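Local coordinates for 2-methyl-3-hydroxypyridine-5-carboxylic acid oxygenase (Mesorhizobium loti, PDB 3ALJ), which probably catalyses the FAD-dependent, oxygen-using ring opening of 2-methyl-3-hydroxypyridine-5-carboxylic acid, a step in the breakdown of vitamin B6, at residues A[178-186]-A[216-227]; A[331-339]-A[364-375]. All blocks are in the same frame, centred on the assembly; numbering follows the deposited sequence. Where two conformers were deposited one is given.

Interaction 1: residues A[178-186]-A[216-227]. With FAD (flavin-adenine dinucleotide), chain B.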
# COMPACT_ATOMS: atom_id res chain seq x y z
N GLY A 178 6.86 -10.64 -11.06
CA GLY A 178 6.30 -10.39 -9.71
C GLY A 178 7.25 -10.95 -8.64
O GLY A 178 8.48 -10.94 -8.81
N LEU A 179 6.69 -11.31 -7.51
CA LEU A 179 7.54 -11.68 -6.40
C LEU A 179 6.71 -12.38 -5.41
O LEU A 179 5.45 -12.52 -5.52
CB LEU A 179 8.02 -10.37 -5.75
CG LEU A 179 7.04 -9.54 -4.88
CD1 LEU A 179 7.93 -8.54 -4.08
CD2 LEU A 179 5.88 -8.96 -5.58
N ILE A 180 7.42 -12.90 -4.46
CA ILE A 180 6.83 -13.80 -3.42
C ILE A 180 7.03 -13.09 -2.11
O ILE A 180 8.18 -12.92 -1.64
CB ILE A 180 7.55 -15.17 -3.43
CG1 ILE A 180 7.41 -15.80 -4.79
CG2 ILE A 180 6.88 -16.02 -2.31
CD1 ILE A 180 8.52 -16.95 -5.03
N ARG A 181 5.94 -12.64 -1.43
CA ARG A 181 6.03 -11.91 -0.16
C ARG A 181 5.52 -12.82 0.97
O ARG A 181 4.45 -13.42 0.86
CB ARG A 181 5.16 -10.66 -0.28
CG ARG A 181 5.65 -9.58 -1.23
CD ARG A 181 4.68 -8.47 -1.32
NE ARG A 181 3.54 -8.90 -2.12
CZ ARG A 181 2.44 -8.18 -2.25
NH1 ARG A 181 2.34 -6.98 -1.72
NH2 ARG A 181 1.46 -8.67 -3.02
N LEU A 182 6.32 -12.91 2.03
CA LEU A 182 6.00 -13.84 3.10
C LEU A 182 6.41 -13.23 4.44
O LEU A 182 7.28 -12.35 4.55
CB LEU A 182 6.85 -15.13 2.99
CG LEU A 182 6.91 -15.76 1.62
CD1 LEU A 182 7.90 -16.86 1.42
CD2 LEU A 182 5.58 -16.39 1.35
N ILE A 183 5.71 -13.70 5.51
CA ILE A 183 6.09 -13.51 6.89
C ILE A 183 6.63 -14.78 7.44
O ILE A 183 5.94 -15.85 7.38
CB ILE A 183 4.93 -12.96 7.75
CG1 ILE A 183 4.24 -11.69 7.18
CG2 ILE A 183 5.38 -12.75 9.19
CD1 ILE A 183 5.24 -10.46 6.98
N VAL A 184 7.83 -14.69 8.00
CA VAL A 184 8.49 -15.81 8.72
C VAL A 184 8.99 -15.31 10.07
O VAL A 184 9.06 -14.12 10.37
CB VAL A 184 9.67 -16.43 7.92
CG1 VAL A 184 9.10 -16.98 6.60
CG2 VAL A 184 10.73 -15.35 7.61
N PRO A 185 9.32 -16.21 10.99
CA PRO A 185 9.99 -15.81 12.22
C PRO A 185 11.33 -15.11 11.96
O PRO A 185 11.98 -15.39 10.93
CB PRO A 185 10.20 -17.18 12.97
CG PRO A 185 9.29 -18.09 12.33
CD PRO A 185 9.17 -17.67 10.88
N ARG A 186 11.67 -14.18 12.86
CA ARG A 186 12.95 -13.48 12.76
C ARG A 186 14.19 -14.38 12.76
O ARG A 186 15.15 -14.05 12.08
CB ARG A 186 13.08 -12.49 13.87
CG ARG A 186 12.05 -11.30 13.78
CD ARG A 186 12.45 -10.22 12.74
NE ARG A 186 13.79 -9.69 12.87
CZ ARG A 186 14.13 -8.66 13.64
NH1 ARG A 186 13.27 -7.96 14.40
NH2 ARG A 186 15.39 -8.28 13.59
N PRO A 216 12.40 -6.39 8.65
CA PRO A 216 11.84 -6.77 9.99
C PRO A 216 10.64 -5.97 10.36
O PRO A 216 10.66 -4.70 10.32
CB PRO A 216 13.04 -6.55 10.99
CG PRO A 216 14.28 -6.61 10.03
CD PRO A 216 13.80 -5.92 8.71
N CYS A 217 9.63 -6.65 10.91
CA CYS A 217 8.37 -5.98 11.28
C CYS A 217 8.33 -5.68 12.77
O CYS A 217 7.60 -4.78 13.15
CB CYS A 217 7.16 -6.91 10.91
SG CYS A 217 6.91 -7.09 9.12
N ASN A 218 8.96 -6.52 13.57
CA ASN A 218 8.89 -6.44 15.08
C ASN A 218 9.82 -7.54 15.56
O ASN A 218 10.50 -8.24 14.74
CB ASN A 218 7.43 -6.57 15.64
CG ASN A 218 6.72 -7.75 15.06
OD1 ASN A 218 7.22 -8.87 15.18
ND2 ASN A 218 5.58 -7.55 14.40
N GLU A 219 9.82 -7.80 16.86
CA GLU A 219 10.72 -8.77 17.41
C GLU A 219 10.43 -10.20 16.95
O GLU A 219 11.33 -11.05 17.04
CB GLU A 219 10.73 -8.61 18.98
CG GLU A 219 9.34 -8.73 19.69
CD GLU A 219 8.25 -7.63 19.33
OE1 GLU A 219 8.56 -6.50 18.91
OE2 GLU A 219 7.04 -7.92 19.55
N ASN A 220 9.23 -10.45 16.48
CA ASN A 220 8.76 -11.85 16.16
C ASN A 220 8.72 -12.09 14.68
O ASN A 220 8.98 -13.25 14.26
CB ASN A 220 7.37 -12.04 16.76
CG ASN A 220 7.42 -12.07 18.31
OD1 ASN A 220 8.40 -12.59 18.86
ND2 ASN A 220 6.48 -11.44 18.95
N GLU A 221 8.42 -11.06 13.86
CA GLU A 221 7.98 -11.28 12.48
C GLU A 221 8.90 -10.58 11.49
O GLU A 221 9.19 -9.38 11.67
CB GLU A 221 6.59 -10.75 12.21
CG GLU A 221 5.52 -11.58 13.02
CD GLU A 221 4.17 -10.91 12.88
OE1 GLU A 221 4.06 -9.78 13.36
OE2 GLU A 221 3.22 -11.55 12.36
N LEU A 222 9.32 -11.34 10.50
CA LEU A 222 10.19 -10.83 9.39
C LEU A 222 9.40 -10.90 8.06
O LEU A 222 8.84 -11.91 7.71
CB LEU A 222 11.41 -11.73 9.22
CG LEU A 222 12.35 -11.41 8.04
CD1 LEU A 222 13.01 -10.07 8.23
CD2 LEU A 222 13.45 -12.50 8.06
N TYR A 223 9.35 -9.80 7.32
CA TYR A 223 8.74 -9.71 5.98
C TYR A 223 9.87 -9.91 5.00
O TYR A 223 10.88 -9.13 5.01
CB TYR A 223 8.06 -8.34 5.92
CG TYR A 223 7.67 -7.83 4.53
CD1 TYR A 223 7.24 -8.69 3.51
CD2 TYR A 223 7.70 -6.45 4.31
CE1 TYR A 223 6.89 -8.12 2.22
CE2 TYR A 223 7.35 -5.90 3.08
CZ TYR A 223 6.94 -6.75 2.08
OH TYR A 223 6.60 -6.22 0.82
N LEU A 224 9.70 -10.91 4.16
CA LEU A 224 10.62 -11.13 3.04
C LEU A 224 9.94 -10.96 1.73
O LEU A 224 8.79 -11.41 1.58
CB LEU A 224 11.16 -12.57 3.01
CG LEU A 224 12.02 -12.94 4.23
CD1 LEU A 224 12.46 -14.41 4.13
CD2 LEU A 224 13.28 -11.96 4.31
N GLY A 225 10.61 -10.34 0.77
CA GLY A 225 10.10 -10.24 -0.64
C GLY A 225 11.13 -10.94 -1.47
O GLY A 225 12.28 -10.50 -1.52
N LEU A 226 10.76 -12.03 -2.11
CA LEU A 226 11.69 -12.87 -2.92
C LEU A 226 11.40 -12.56 -4.37
O LEU A 226 10.28 -12.91 -4.84
CB LEU A 226 11.56 -14.38 -2.58
CG LEU A 226 12.38 -14.92 -1.43
CD1 LEU A 226 12.20 -14.21 -0.15
CD2 LEU A 226 11.96 -16.46 -1.23
N MET A 227 12.29 -11.89 -5.11
CA MET A 227 12.00 -11.44 -6.45
C MET A 227 12.89 -12.08 -7.46
O MET A 227 14.16 -11.97 -7.41
CB MET A 227 12.23 -9.97 -6.43
CG MET A 227 11.43 -9.29 -5.38
SD MET A 227 11.70 -7.50 -5.36
CE MET A 227 11.74 -7.10 -3.57
PA FAD B . -6.91 -2.89 -1.96
O1A FAD B . -5.91 -2.97 -0.85
O2A FAD B . -6.77 -3.75 -3.08
O5B FAD B . -8.33 -3.11 -1.29
C5B FAD B . -9.55 -3.14 -2.09
C4B FAD B . -10.50 -3.89 -1.18
O4B FAD B . -11.75 -3.83 -1.96
C3B FAD B . -10.22 -5.34 -1.01
O3B FAD B . -10.39 -5.74 0.36
C2B FAD B . -11.21 -6.03 -2.02
O2B FAD B . -11.61 -7.35 -1.62
C1B FAD B . -12.42 -5.16 -1.97
N9A FAD B . -13.16 -5.09 -3.18
C8A FAD B . -12.74 -5.25 -4.48
N7A FAD B . -13.73 -5.03 -5.36
C5A FAD B . -14.85 -4.73 -4.59
C6A FAD B . -16.14 -4.33 -4.92
N6A FAD B . -16.53 -4.25 -6.24
N1A FAD B . -16.97 -4.07 -3.91
C2A FAD B . -16.61 -4.19 -2.63
N3A FAD B . -15.36 -4.54 -2.22
C4A FAD B . -14.49 -4.77 -3.24
N1 FAD B . 2.17 0.23 -0.70
C2 FAD B . 2.77 0.85 0.30
O2 FAD B . 2.36 1.92 0.78
N3 FAD B . 3.93 0.31 0.86
C4 FAD B . 4.46 -0.90 0.41
O4 FAD B . 5.43 -1.43 1.07
C4X FAD B . 3.81 -1.52 -0.64
N5 FAD B . 4.38 -2.71 -1.22
C5X FAD B . 3.77 -3.28 -2.32
C6 FAD B . 4.35 -4.38 -2.97
C7 FAD B . 3.72 -4.98 -4.02
C7M FAD B . 4.38 -6.21 -4.71
C8 FAD B . 2.53 -4.48 -4.51
C8M FAD B . 1.80 -5.11 -5.72
C9 FAD B . 1.94 -3.38 -3.87
C9A FAD B . 2.58 -2.73 -2.79
N10 FAD B . 2.01 -1.55 -2.14
C10 FAD B . 2.66 -0.95 -1.12
C1' FAD B . 0.70 -0.96 -2.70
C2' FAD B . -0.46 -1.40 -1.83
O2' FAD B . -0.49 -2.85 -1.78
C3' FAD B . -1.78 -0.97 -2.49
O3' FAD B . -1.53 0.32 -3.15
C4' FAD B . -2.89 -0.74 -1.54
O4' FAD B . -3.18 -2.01 -0.91
C5' FAD B . -4.14 -0.31 -2.24
O5' FAD B . -5.16 -0.13 -1.27
P FAD B . -6.64 0.00 -1.80
O1P FAD B . -7.48 0.11 -0.60
O2P FAD B . -6.77 1.04 -2.88
O3P FAD B . -6.92 -1.40 -2.56
O HOH W 1 3.80 -5.24 0.20

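Interaction 2: residues A[331-339]-A[364-375]. With BME (beta-mercaptoethanol), chain D.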
# COMPACT_ATOMS: atom_id res chain seq x y z
N ARG A 331 -6.14 19.37 -6.33
CA ARG A 331 -5.16 19.68 -5.27
C ARG A 331 -4.12 18.57 -5.08
O ARG A 331 -2.96 18.79 -4.92
CB ARG A 331 -5.95 19.87 -3.95
CG ARG A 331 -5.05 20.20 -2.77
CD ARG A 331 -5.87 20.63 -1.64
NE ARG A 331 -6.69 19.59 -0.98
CZ ARG A 331 -6.27 18.86 0.08
NH1 ARG A 331 -5.01 19.00 0.50
NH2 ARG A 331 -7.10 17.95 0.71
N ILE A 332 -4.65 17.32 -5.07
CA ILE A 332 -3.80 16.23 -4.57
C ILE A 332 -3.24 15.34 -5.66
O ILE A 332 -2.21 14.63 -5.47
CB ILE A 332 -4.69 15.38 -3.50
CG1 ILE A 332 -3.78 14.90 -2.48
CG2 ILE A 332 -5.57 14.20 -4.17
CD1 ILE A 332 -3.35 16.12 -1.48
N ARG A 333 -3.87 15.26 -6.85
CA ARG A 333 -3.44 14.28 -7.83
C ARG A 333 -2.01 14.46 -8.29
O ARG A 333 -1.33 13.47 -8.50
CB ARG A 333 -4.44 14.08 -8.95
CG ARG A 333 -3.91 13.32 -10.09
CD ARG A 333 -4.89 13.19 -11.24
NE ARG A 333 -4.32 12.29 -12.08
CZ ARG A 333 -4.92 11.63 -13.00
NH1 ARG A 333 -6.22 11.89 -13.23
NH2 ARG A 333 -4.21 10.80 -13.73
N PRO A 334 -1.52 15.70 -8.45
CA PRO A 334 -0.16 15.79 -8.98
C PRO A 334 0.93 15.08 -8.16
O PRO A 334 1.87 14.51 -8.73
CB PRO A 334 0.11 17.31 -9.08
CG PRO A 334 -1.30 17.88 -9.34
CD PRO A 334 -2.17 17.05 -8.39
N ILE A 335 0.80 15.08 -6.84
CA ILE A 335 1.77 14.35 -6.00
C ILE A 335 1.76 12.84 -6.40
O ILE A 335 2.80 12.17 -6.50
CB ILE A 335 1.41 14.51 -4.51
CG1 ILE A 335 1.22 16.06 -4.19
CG2 ILE A 335 2.45 13.78 -3.69
CD1 ILE A 335 0.77 16.24 -2.75
N THR A 336 0.58 12.29 -6.57
CA THR A 336 0.42 10.85 -6.92
C THR A 336 0.87 10.59 -8.34
O THR A 336 1.56 9.58 -8.56
CB THR A 336 -1.05 10.46 -6.79
OG1 THR A 336 -1.39 10.35 -5.38
CG2 THR A 336 -1.25 9.03 -7.40
N ASP A 337 0.58 11.49 -9.33
CA ASP A 337 1.00 11.23 -10.66
C ASP A 337 2.53 11.21 -10.74
O ASP A 337 3.13 10.38 -11.40
CB ASP A 337 0.51 12.38 -11.56
CG ASP A 337 -0.89 12.25 -11.98
OD1 ASP A 337 -1.54 11.23 -11.82
OD2 ASP A 337 -1.39 13.30 -12.49
N ARG A 338 3.17 12.14 -10.00
CA ARG A 338 4.66 12.20 -10.00
C ARG A 338 5.26 10.99 -9.34
O ARG A 338 6.21 10.41 -9.81
CB ARG A 338 5.19 13.46 -9.23
CG ARG A 338 5.04 14.70 -10.13
CD ARG A 338 5.76 15.99 -9.53
NE ARG A 338 5.26 16.34 -8.20
CZ ARG A 338 4.24 17.18 -7.94
NH1 ARG A 338 3.62 17.78 -8.98
NH2 ARG A 338 3.86 17.42 -6.70
N CYS A 339 4.64 10.59 -8.21
CA CYS A 339 5.17 9.41 -7.50
C CYS A 339 5.01 8.07 -8.30
O CYS A 339 5.91 7.29 -8.40
CB CYS A 339 4.48 9.34 -6.11
SG CYS A 339 5.05 7.95 -5.11
N GLU A 364 9.69 12.76 -2.14
CA GLU A 364 8.70 13.80 -2.07
C GLU A 364 7.36 13.35 -1.56
O GLU A 364 6.82 14.02 -0.62
CB GLU A 364 8.54 14.34 -3.50
CG GLU A 364 7.33 15.31 -3.61
CD GLU A 364 7.20 15.82 -5.06
OE1 GLU A 364 8.14 16.52 -5.45
OE2 GLU A 364 6.29 15.39 -5.79
N ALA A 365 6.83 12.21 -2.02
CA ALA A 365 5.55 11.77 -1.55
C ALA A 365 5.63 11.50 -0.01
O ALA A 365 4.73 11.85 0.81
CB ALA A 365 5.06 10.47 -2.27
N ALA A 366 6.76 10.88 0.41
CA ALA A 366 6.87 10.54 1.89
C ALA A 366 6.98 11.82 2.73
O ALA A 366 6.51 11.81 3.85
CB ALA A 366 8.11 9.70 2.09
N ARG A 367 7.59 12.88 2.16
CA ARG A 367 7.74 14.14 2.89
C ARG A 367 6.48 14.88 3.08
O ARG A 367 6.38 15.77 3.98
CB ARG A 367 8.76 15.03 2.17
CG ARG A 367 10.20 14.47 2.33
CD ARG A 367 11.20 15.33 1.56
NE ARG A 367 11.19 16.61 2.22
CZ ARG A 367 10.82 17.73 1.65
NH1 ARG A 367 10.56 17.81 0.32
NH2 ARG A 367 10.73 18.77 2.46
N TYR A 368 5.43 14.64 2.23
CA TYR A 368 4.20 15.37 2.32
C TYR A 368 3.49 15.08 3.63
O TYR A 368 3.30 13.90 4.03
CB TYR A 368 3.29 14.99 1.11
CG TYR A 368 1.98 15.76 1.14
CD1 TYR A 368 2.01 17.19 1.05
CD2 TYR A 368 0.77 15.11 1.39
CE1 TYR A 368 0.81 17.90 1.11
CE2 TYR A 368 -0.41 15.82 1.40
CZ TYR A 368 -0.38 17.24 1.33
OH TYR A 368 -1.56 17.97 1.39
N ASP A 369 3.07 16.15 4.37
CA ASP A 369 2.23 15.97 5.55
C ASP A 369 0.78 16.33 5.18
O ASP A 369 0.46 17.50 5.01
CB ASP A 369 2.68 16.96 6.63
CG ASP A 369 1.72 16.95 7.75
OD1 ASP A 369 0.96 16.00 7.95
OD2 ASP A 369 1.73 17.88 8.55
N PRO A 370 -0.11 15.35 5.07
CA PRO A 370 -1.46 15.65 4.71
C PRO A 370 -2.19 16.43 5.79
O PRO A 370 -3.24 17.05 5.44
CB PRO A 370 -2.08 14.20 4.54
CG PRO A 370 -1.24 13.39 5.49
CD PRO A 370 0.14 13.93 5.30
N LEU A 371 -1.78 16.44 7.08
CA LEU A 371 -2.59 17.14 8.13
C LEU A 371 -2.38 18.65 7.96
O LEU A 371 -3.38 19.43 7.96
CB LEU A 371 -2.11 16.63 9.49
CG LEU A 371 -2.11 15.09 9.72
CD1 LEU A 371 -1.95 14.84 11.22
CD2 LEU A 371 -3.47 14.60 9.23
N ARG A 372 -1.13 19.06 7.82
CA ARG A 372 -0.81 20.50 7.60
C ARG A 372 -0.76 20.92 6.19
O ARG A 372 -0.71 22.16 5.89
CB ARG A 372 0.57 20.86 8.15
CG ARG A 372 0.52 20.76 9.66
CD ARG A 372 1.84 21.10 10.31
NE ARG A 372 2.17 22.47 10.00
CZ ARG A 372 3.39 22.80 9.59
NH1 ARG A 372 4.31 21.86 9.57
NH2 ARG A 372 3.68 24.09 9.32
N ARG A 373 -0.79 19.97 5.23
CA ARG A 373 -0.73 20.27 3.81
C ARG A 373 0.57 20.97 3.40
O ARG A 373 0.60 21.91 2.59
CB ARG A 373 -1.99 21.10 3.30
CG ARG A 373 -3.28 20.47 3.79
CD ARG A 373 -4.43 21.36 3.23
NE ARG A 373 -5.58 21.05 4.04
CZ ARG A 373 -6.85 21.15 3.55
NH1 ARG A 373 -7.83 20.88 4.43
NH2 ARG A 373 -7.01 21.50 2.25
N VAL A 374 1.69 20.53 4.00
CA VAL A 374 3.05 21.06 3.59
C VAL A 374 3.97 19.93 3.48
O VAL A 374 3.61 18.79 3.96
CB VAL A 374 3.60 21.99 4.73
CG1 VAL A 374 2.62 23.28 4.86
CG2 VAL A 374 3.73 21.26 6.05
N TYR A 375 5.15 20.15 2.92
CA TYR A 375 6.23 19.14 2.88
C TYR A 375 7.12 19.36 4.08
O TYR A 375 7.47 20.56 4.39
CB TYR A 375 7.02 19.28 1.59
CG TYR A 375 6.22 18.91 0.38
CD1 TYR A 375 5.34 19.82 -0.23
CD2 TYR A 375 6.21 17.59 -0.01
CE1 TYR A 375 4.55 19.39 -1.31
CE2 TYR A 375 5.46 17.14 -1.10
CZ TYR A 375 4.69 18.04 -1.77
OH TYR A 375 3.94 17.67 -2.90
C1 BME D . 1.75 11.71 -1.08
C2 BME D . 1.51 10.19 -1.37
O1 BME D . 1.96 11.86 0.32
S2 BME D . 0.96 10.14 -3.16
O HOH W 2 -3.84 16.70 2.17
O HOH W 3 -2.62 20.15 -0.49
O HOH W 4 5.38 12.88 -5.63

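Interaction 1: residues A[178-186]-A[216-227]
Strand 178-185 and strand 221-227 run antiparallel, their axes 4.5 Å apart at closest approach, with Ile-180, Leu-182 and Val-184 forming hydrogen-bonded pairs with Leu-226, Leu-224 and Leu-222. On the face of Ile-183 and Tyr-223, Arg-181 runs alongside the tyrosine, both reaching out from the same face. Its CG comes to the ring edge, 3.9 Å from Tyr-223 CE1. The arginine chain bends at chi3 (-75°), which lays the guanidinium over the flavin, its NH1 3.3 Å from FAD C7. One water joins Arg-181 NH1 to Tyr-223 OH. Leu-179 adds CD2 against the flavin methyl C7M. The other face is apolar, and Val-184 CG2 meets Leu-222 CD2 at 4.0 Å. At the far end Arg-186 folds back across the turn. Pro-216 CB sits over the centre of its guanidinium. Arg-186 NH1 gives a nearly straight bond (165°) to Asn-218 O, 2.8 Å away, from above the carbonyl plane; its NH2 is salt-bridged to Asp-197. Asn-218 OD1 accepts from the N of Asn-220, an Asx turn, and from the N of Glu-221, which widens it to an Asx motif. The strand pair thus forms part of the FAD pocket, and Arg-181, also salt-bridged to Asp-268, probably puts positive charge beside the isoalloxazine.

Interaction 2: residues A[331-339]-A[364-375]
Ile-335 places CD1 over the centre of the Tyr-368 ring, a CH-pi contact 4.0 Å from the centroid and 6° off the ring normal. The contact sets the long helix 321-349 against the C-terminal segment, where helix 364-367 runs into a small beta hairpin, 368-369 with 374-375, that carries a G1 beta bulge. In Ile-335, CG1 stands beside the backbone N (chi1 -51°), and this turns CD1 to the tyrosines. Tyr-375 reaches in to meet the isoleucine head on, its OH 3.4 Å from Ile-335 CG1. A beta-mercaptoethanol, probably from the crystallisation liquor, lies between the segments. Its O1 donates to Ala-365 O, and its C1 touches Ile-335 CG2. Cys-339 SG packs on Ala-365 CB at 3.8 Å. Near the surface Arg-338 and Glu-364 form a salt bridge. Arg-338 NE meets Glu-364 OE2 at 2.8 Å, in the guanidinium plane and on the syn side of the carboxylate, with the two planes 74° apart. A water also links OE2 to Ile-335 O. An alanine in place of Glu-364 would probably leave the Arg-338 guanidinium without its charge partner and freer to turn, and the water without one of its acceptors. At the other end Arg-373 NH2 lies over the Arg-331 guanidinium, so two positive groups are stacked against each other. Arg-331 has its own counter-charge in Asp-314, which probably eases this. Two waters bridge Arg-331 NH1 to Tyr-368 OH, the nearer water oxygen 2.8 Å from Arg-331 NH1.

Overall arrangement
From the N terminus, the chain first builds much of the nucleotide-binding part of the FAD fold, lays down strands 82-86 and 89-94 of the large mixed sheet, and comes back to that sheet with strand 170-185. Interaction 1 closes there, when the chain returns along strand 221-228 after a 29-residue excursion that includes strands 199-203 and 211-216. The chain then passes through strand 267-275 and helix 300-314 to helix 321-349. Interaction 2 closes a second loop of 24 residues, bringing the C-terminal segment back onto that helix. The two loops follow in series and neither nest nor cross. The centres of interactions 1 and 2 are about 28 Å apart, on opposite sides of the chain's centre. Interaction 1 ties neighbouring strands beside the flavin; interaction 2 ties the tail to the helical layer.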